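Local coordinates for hypothetical protein SPy1581 (PDB 1YHF) that is of unknown function but belongs to the cupin superfamily, whose members fold as a small barrel of two antiparallel beta sheets, at residues P59-V64 with M90-P95; V64-G69 with E102-L107. One frame throughout, in Å; residues are numbered along the deposited sequence.

Both contacts lie on strand 61-68, share Val64 and have centres about 17 Å apart, but they look toward different neighbours. In contact 1 the start of this strand meets residues 90-95, the end of edge strand 87-90 and the loop after it, with a single backbone pair and a carboxylate tying down the loop. In contact 2 the strand's far end runs beside strand 104-111, nearer the centre of the chain, with a longer backbone ladder broken by a bulge. Each is partly buried: one face packs selenomethionine against aliphatic carbons inside the barrel. The polar part is an exposed aspartate in contact 1 and, in contact 2, a partly exposed serine bonded to a buried glutamine.

Contact 1: residues P59-V64 with M90-P95; sequences PGDAMV and MPAGIP
Met90, present as selenomethionine, sets its terminal methyl against two side chains of the opposing strand: CE is 3.6 Å from Ala62 CB and 3.6 Å from Val64 CG2. The bend at its last torsion (chi3 -67°) turns CE toward Ala62 CB, while the Met90 and Val64 side chains cross at a slant. Ala62 and Met90 form an antiparallel hydrogen-bonded pair, closed by Ala62 N to Met90 O at 3.1 Å and Met90 N to Ala62 O at 2.9 Å; in each bond the donor is tilted out of the carbonyl plane.

Where the pairing stops, Asp61 takes over. Its CG lies anti to the carbonyl carbon (chi1 -75°), which brings OD1 to the loop to accept from Ala92 N at 2.9 Å, nearly along the C-O axis. This grips the type II turn from Pro91 to Ile94, in which Gly93 adopts positive phi. Ala92 rests on Gly60 O, its CA 3.3 Å away in a C-H...O contact, with CB also near Pro59 O. A water lies within hydrogen-bonding distance of Gly60 O and Met90 O, with more acceptors around it than protons to give.

The Met90 and Val64 side chains continue inward onto Ile73 of strand 70-75 in the facing sheet of the two-sheet cupin barrel. Strand 87-90 is at the sheet margin; strand 104-111 flanks the other edge of strand 61-68, with Val110 against Ala62.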
ATOM      1  N   PRO A  59       3.663  11.795   7.806  1.00 32.24           N
ATOM      2  CA  PRO A  59       4.724  11.978   8.804  1.00 31.83           C
ATOM      3  C   PRO A  59       5.599  10.726   9.040  1.00 31.05           C
ATOM      4  O   PRO A  59       6.600  10.799   9.749  1.00 30.79           O
ATOM      5  CB  PRO A  59       3.946  12.314  10.082  1.00 32.10           C
ATOM      6  CG  PRO A  59       2.636  11.648   9.909  1.00 32.36           C
ATOM      7  CD  PRO A  59       2.328  11.706   8.430  1.00 32.82           C
ATOM      8  N   GLY A  60       5.212   9.590   8.465  1.00 30.01           N
ATOM      9  CA  GLY A  60       6.011   8.365   8.578  1.00 28.58           C
ATOM     10  C   GLY A  60       6.691   7.970   7.272  1.00 27.39           C
ATOM     11  O   GLY A  60       6.379   8.530   6.214  1.00 26.42           O
ATOM     12  N   ASP A  61       7.642   7.032   7.355  1.00 26.04           N
ATOM     13  CA  ASP A  61       8.230   6.441   6.155  1.00 26.07           C
ATOM     14  C   ASP A  61       7.220   5.380   5.665  1.00 25.75           C
ATOM     15  O   ASP A  61       6.687   4.597   6.456  1.00 26.07           O
ATOM     16  CB  ASP A  61       9.595   5.785   6.443  1.00 25.72           C
ATOM     17  CG  ASP A  61      10.737   6.798   6.644  1.00 26.12           C
ATOM     18  OD1 ASP A  61      10.675   7.928   6.113  1.00 25.92           O
ATOM     19  OD2 ASP A  61      11.730   6.439   7.321  1.00 26.79           O
ATOM     20  N   ALA A  62       6.980   5.360   4.367  1.00 25.59           N
ATOM     21  CA  ALA A  62       5.943   4.536   3.778  1.00 26.39           C
ATOM     22  C   ALA A  62       6.557   3.541   2.796  1.00 27.48           C
ATOM     23  O   ALA A  62       7.019   3.902   1.698  1.00 27.58           O
ATOM     24  CB  ALA A  62       4.904   5.439   3.080  1.00 26.86           C
HETATM   25  N   MSE A  63       6.579   2.276   3.182  1.00 27.74           N
HETATM   26  CA  MSE A  63       7.211   1.283   2.331  1.00 29.03           C
HETATM   27  C   MSE A  63       6.136   0.664   1.461  1.00 27.86           C
HETATM   28  O   MSE A  63       5.103   0.227   1.962  1.00 26.57           O
HETATM   29  CB  MSE A  63       7.916   0.218   3.157  1.00 28.25           C
HETATM   30  CG  MSE A  63       8.569  -0.838   2.310  1.00 30.17           C
HETATM   31 SE   MSE A  63       9.706  -2.042   3.322  0.82 34.30          SE
HETATM   32  CE  MSE A  63       8.382  -2.934   4.460  1.00 30.38           C
ATOM     33  N   VAL A  64       6.393   0.664   0.154  1.00 27.78           N
ATOM     34  CA  VAL A  64       5.465   0.124  -0.821  1.00 27.61           C
ATOM     35  C   VAL A  64       6.072  -1.105  -1.444  1.00 28.12           C
ATOM     36  O   VAL A  64       7.162  -1.027  -2.020  1.00 28.01           O
ATOM     37  CB  VAL A  64       5.172   1.145  -1.954  1.00 28.39           C
ATOM     38  CG1 VAL A  64       4.309   0.504  -3.056  1.00 26.40           C
ATOM     39  CG2 VAL A  64       4.497   2.375  -1.400  1.00 26.79           C
HETATM   40  N   MSE A  90       9.042   5.468   0.433  1.00 29.73           N
HETATM   41  CA  MSE A  90       8.757   6.871   0.160  1.00 31.02           C
HETATM   42  C   MSE A  90       8.974   7.620   1.465  1.00 30.25           C
HETATM   43  O   MSE A  90       8.250   7.379   2.444  1.00 31.14           O
HETATM   44  CB  MSE A  90       7.324   7.036  -0.354  1.00 30.64           C
HETATM   45  CG  MSE A  90       6.933   6.008  -1.410  1.00 31.28           C
HETATM   46 SE   MSE A  90       5.119   6.241  -2.091  0.91 35.25          SE
HETATM   47  CE  MSE A  90       4.089   5.775  -0.447  1.00 26.27           C
ATOM     48  N   PRO A  91       9.984   8.510   1.501  1.00 30.12           N
ATOM     49  CA  PRO A  91      10.416   9.164   2.754  1.00 30.07           C
ATOM     50  C   PRO A  91       9.385  10.090   3.418  1.00 29.49           C
ATOM     51  O   PRO A  91       8.615  10.777   2.733  1.00 28.55           O
ATOM     52  CB  PRO A  91      11.664   9.944   2.332  1.00 30.16           C
ATOM     53  CG  PRO A  91      11.476  10.185   0.852  1.00 31.13           C
ATOM     54  CD  PRO A  91      10.805   8.932   0.347  1.00 29.96           C
ATOM     55  N   ALA A  92       9.385  10.084   4.752  1.00 29.26           N
ATOM     56  CA  ALA A  92       8.496  10.921   5.562  1.00 29.58           C
ATOM     57  C   ALA A  92       8.593  12.383   5.159  1.00 29.90           C
ATOM     58  O   ALA A  92       9.684  12.882   4.863  1.00 29.85           O
ATOM     59  CB  ALA A  92       8.828  10.770   7.062  1.00 29.44           C
ATOM     60  N   GLY A  93       7.448  13.054   5.117  1.00 29.91           N
ATOM     61  CA  GLY A  93       7.418  14.510   4.904  1.00 30.47           C
ATOM     62  C   GLY A  93       7.622  14.998   3.483  1.00 30.37           C
ATOM     63  O   GLY A  93       7.589  16.206   3.235  1.00 30.56           O
ATOM     64  N   ILE A  94       7.846  14.064   2.555  1.00 29.60           N
ATOM     65  CA  ILE A  94       8.056  14.384   1.141  1.00 28.97           C
ATOM     66  C   ILE A  94       6.804  13.963   0.371  1.00 29.41           C
ATOM     67  O   ILE A  94       6.331  12.818   0.537  1.00 29.01           O
ATOM     68  CB  ILE A  94       9.325  13.670   0.556  1.00 29.41           C
ATOM     69  CG1 ILE A  94      10.583  13.975   1.386  1.00 28.18           C
ATOM     70  CG2 ILE A  94       9.547  14.035  -0.932  1.00 27.63           C
ATOM     71  CD1 ILE A  94      11.068  15.400   1.246  1.00 32.16           C
ATOM     72  N   PRO A  95       6.217  14.893  -0.423  1.00 29.23           N
ATOM     73  CA  PRO A  95       5.033  14.520  -1.186  1.00 29.05           C
ATOM     74  C   PRO A  95       5.263  13.328  -2.122  1.00 28.93           C
ATOM     75  O   PRO A  95       6.321  13.215  -2.752  1.00 29.32           O
ATOM     76  CB  PRO A  95       4.699  15.799  -1.972  1.00 28.97           C
ATOM     77  CG  PRO A  95       5.255  16.896  -1.135  1.00 29.83           C
ATOM     78  CD  PRO A  95       6.551  16.319  -0.607  1.00 29.13           C
TER
HETATM   79  O   HOH W   1       6.056   8.950   3.268  1.00 25.78           O

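Contact 2: residues V64-G69 with E102-L107; sequences VTILSG and EAFQML
Thr65 and Leu107 form an antiparallel hydrogen-bonded pair, Ile66 and Met106 a non-hydrogen-bonded one, and the register then slips by one residue before Ser68 pairs with Gln105. Both bonds of the Thr65–Leu107 pair lie in the carbonyl plane, Leu107 N reaching Thr65 O at 2.8 Å. At the slip, Leu67 and Ser68 both face Gln105: its O takes Leu67 N at 2.7 Å and, weakly, Ser68 N, which defines a classic beta bulge. The return bond from Gln105 N to Ser68 O is also weak.

On the face carrying Ile66 and Met106, Ile66 CD1 approaches the Phe104 ring obliquely, 3.7 Å from Phe104 CD1, and also leans on Met106 CB. The extended selenomethionine chain of Met106 carries SE to 3.7 Å from Val64 CG1; that same SE stands at the edge of the Phe104 ring, in its plane. This is the inward face of the cupin barrel: Ile66 and Phe104 meet Ala71 of strand 70-75 in the second sheet, while Phe45 of strand 40-47 touches Met106.

The other face is more polar. Ser68 OG, held between its backbone N and carbonyl carbon (chi1 73°), donates to Gln105 OE1; the modelled 2.5 Å is very short and its exact length doubtful. The amide is pinned at its other end, since Gln105 NE2 bonds to Val22 O. Thr65 OG1 bonds to Thr87 OG1 and also to water 2, which donates to Leu107 O. Beyond the bulge, one of the Gly69 CA hydrogens is directed at Ala103 O, with 3.3 Å between CA and that oxygen, and Glu102 OE1 lies 3.6 Å from Gly69 CA.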
ATOM      1  N   VAL A  64       6.393   0.664   0.154  1.00 27.78           N
ATOM      2  CA  VAL A  64       5.465   0.124  -0.821  1.00 27.61           C
ATOM      3  C   VAL A  64       6.072  -1.105  -1.444  1.00 28.12           C
ATOM      4  O   VAL A  64       7.162  -1.027  -2.020  1.00 28.01           O
ATOM      5  CB  VAL A  64       5.172   1.145  -1.954  1.00 28.39           C
ATOM      6  CG1 VAL A  64       4.309   0.504  -3.056  1.00 26.40           C
ATOM      7  CG2 VAL A  64       4.497   2.375  -1.400  1.00 26.79           C
ATOM      8  N   THR A  65       5.353  -2.222  -1.349  1.00 27.75           N
ATOM      9  CA  THR A  65       5.768  -3.458  -1.986  1.00 27.81           C
ATOM     10  C   THR A  65       4.692  -3.844  -3.007  1.00 27.65           C
ATOM     11  O   THR A  65       3.530  -4.035  -2.639  1.00 27.04           O
ATOM     12  CB  THR A  65       6.040  -4.545  -0.912  1.00 28.16           C
ATOM     13  OG1 THR A  65       7.251  -4.214  -0.194  1.00 27.58           O
ATOM     14  CG2 THR A  65       6.186  -5.892  -1.516  1.00 28.48           C
ATOM     15  N   ILE A  66       5.084  -3.892  -4.284  1.00 26.60           N
ATOM     16  CA  ILE A  66       4.165  -4.178  -5.374  1.00 27.08           C
ATOM     17  C   ILE A  66       4.009  -5.690  -5.514  1.00 27.32           C
ATOM     18  O   ILE A  66       4.991  -6.437  -5.702  1.00 27.71           O
ATOM     19  CB  ILE A  66       4.573  -3.450  -6.708  1.00 26.75           C
ATOM     20  CG1 ILE A  66       4.561  -1.924  -6.519  1.00 27.30           C
ATOM     21  CG2 ILE A  66       3.672  -3.855  -7.900  1.00 26.98           C
ATOM     22  CD1 ILE A  66       3.219  -1.320  -6.207  1.00 27.68           C
ATOM     23  N   LEU A  67       2.766  -6.138  -5.382  1.00 27.31           N
ATOM     24  CA  LEU A  67       2.470  -7.562  -5.324  1.00 26.98           C
ATOM     25  C   LEU A  67       2.076  -8.139  -6.673  1.00 27.87           C
ATOM     26  O   LEU A  67       2.178  -9.355  -6.891  1.00 26.81           O
ATOM     27  CB  LEU A  67       1.379  -7.839  -4.283  1.00 26.66           C
ATOM     28  CG  LEU A  67       1.585  -7.306  -2.871  1.00 25.81           C
ATOM     29  CD1 LEU A  67       0.331  -7.617  -2.030  1.00 25.92           C
ATOM     30  CD2 LEU A  67       2.864  -7.902  -2.250  1.00 25.65           C
ATOM     31  N   SER A  68       1.588  -7.267  -7.560  1.00 28.64           N
ATOM     32  CA  SER A  68       1.261  -7.608  -8.944  1.00 29.50           C
ATOM     33  C   SER A  68       1.140  -6.320  -9.755  1.00 29.73           C
ATOM     34  O   SER A  68       0.968  -5.245  -9.198  1.00 30.05           O
ATOM     35  CB  SER A  68      -0.045  -8.412  -9.023  1.00 29.88           C
ATOM     36  OG  SER A  68      -1.175  -7.580  -8.768  1.00 31.17           O
ATOM     37  N   GLY A  69       1.225  -6.435 -11.076  1.00 30.14           N
ATOM     38  CA  GLY A  69       1.072  -5.278 -11.968  1.00 29.19           C
ATOM     39  C   GLY A  69       2.217  -4.282 -11.930  1.00 28.94           C
ATOM     40  O   GLY A  69       3.367  -4.637 -11.666  1.00 28.23           O
ATOM     41  N   GLU A 102      -0.823  -0.147 -14.773  1.00 30.17           N
ATOM     42  CA  GLU A 102      -1.693  -1.295 -14.994  1.00 30.86           C
ATOM     43  C   GLU A 102      -2.397  -1.471 -13.666  1.00 30.12           C
ATOM     44  O   GLU A 102      -1.994  -0.853 -12.675  1.00 29.96           O
ATOM     45  CB  GLU A 102      -0.888  -2.558 -15.274  1.00 31.13           C
ATOM     46  CG  GLU A 102       0.245  -2.404 -16.251  1.00 35.65           C
ATOM     47  CD  GLU A 102       1.072  -3.671 -16.367  1.00 41.10           C
ATOM     48  OE1 GLU A 102       0.910  -4.586 -15.521  1.00 45.27           O
ATOM     49  OE2 GLU A 102       1.904  -3.745 -17.292  1.00 44.23           O
ATOM     50  N   ALA A 103      -3.424  -2.307 -13.629  1.00 29.16           N
ATOM     51  CA  ALA A 103      -4.004  -2.718 -12.352  1.00 29.34           C
ATOM     52  C   ALA A 103      -2.846  -3.245 -11.494  1.00 29.03           C
ATOM     53  O   ALA A 103      -1.960  -3.954 -11.985  1.00 29.22           O
ATOM     54  CB  ALA A 103      -5.063  -3.797 -12.557  1.00 29.07           C
ATOM     55  N   PHE A 104      -2.811  -2.849 -10.231  1.00 28.21           N
ATOM     56  CA  PHE A 104      -1.780  -3.366  -9.354  1.00 27.10           C
ATOM     57  C   PHE A 104      -2.320  -3.612  -7.950  1.00 26.65           C
ATOM     58  O   PHE A 104      -3.388  -3.093  -7.584  1.00 26.14           O
ATOM     59  CB  PHE A 104      -0.531  -2.461  -9.387  1.00 26.68           C
ATOM     60  CG  PHE A 104      -0.643  -1.183  -8.569  1.00 27.97           C
ATOM     61  CD1 PHE A 104      -0.315  -1.176  -7.213  1.00 27.59           C
ATOM     62  CD2 PHE A 104      -1.008   0.024  -9.170  1.00 27.39           C
ATOM     63  CE1 PHE A 104      -0.378   0.002  -6.451  1.00 26.56           C
ATOM     64  CE2 PHE A 104      -1.079   1.209  -8.421  1.00 24.69           C
ATOM     65  CZ  PHE A 104      -0.765   1.191  -7.046  1.00 26.68           C
ATOM     66  N   GLN A 105      -1.588  -4.437  -7.198  1.00 26.12           N
ATOM     67  CA  GLN A 105      -1.857  -4.719  -5.780  1.00 25.07           C
ATOM     68  C   GLN A 105      -0.566  -4.444  -5.042  1.00 25.50           C
ATOM     69  O   GLN A 105       0.530  -4.714  -5.586  1.00 24.98           O
ATOM     70  CB  GLN A 105      -2.267  -6.179  -5.587  1.00 23.72           C
ATOM     71  CG  GLN A 105      -3.639  -6.503  -6.174  1.00 24.84           C
ATOM     72  CD  GLN A 105      -3.766  -7.940  -6.546  1.00 24.63           C
ATOM     73  OE1 GLN A 105      -2.894  -8.491  -7.221  1.00 25.44           O
ATOM     74  NE2 GLN A 105      -4.826  -8.572  -6.099  1.00 24.02           N
HETATM   75  N   MSE A 106      -0.684  -3.890  -3.830  1.00 25.26           N
HETATM   76  CA  MSE A 106       0.469  -3.537  -3.010  1.00 26.54           C
HETATM   77  C   MSE A 106       0.266  -3.751  -1.521  1.00 26.08           C
HETATM   78  O   MSE A 106      -0.865  -3.714  -1.015  1.00 24.70           O
HETATM   79  CB  MSE A 106       0.854  -2.065  -3.220  1.00 27.04           C
HETATM   80  CG  MSE A 106      -0.216  -1.076  -2.857  1.00 26.72           C
HETATM   81 SE   MSE A 106       0.600   0.722  -2.660  0.85 32.21          SE
HETATM   82  CE  MSE A 106      -0.996   1.729  -2.672  1.00 29.92           C
ATOM     83  N   LEU A 107       1.373  -3.991  -0.827  1.00 25.41           N
ATOM     84  CA  LEU A 107       1.372  -3.931   0.616  1.00 25.97           C
ATOM     85  C   LEU A 107       2.005  -2.581   0.956  1.00 25.49           C
ATOM     86  O   LEU A 107       3.071  -2.245   0.453  1.00 24.93           O
ATOM     87  CB  LEU A 107       2.180  -5.087   1.229  1.00 24.95           C
ATOM     88  CG  LEU A 107       2.377  -4.999   2.748  1.00 25.06           C
ATOM     89  CD1 LEU A 107       1.056  -5.147   3.549  1.00 24.14           C
ATOM     90  CD2 LEU A 107       3.380  -6.055   3.180  1.00 29.19           C
TER
HETATM   91  O   HOH W   2       5.762  -3.045   1.921  1.00 26.18           O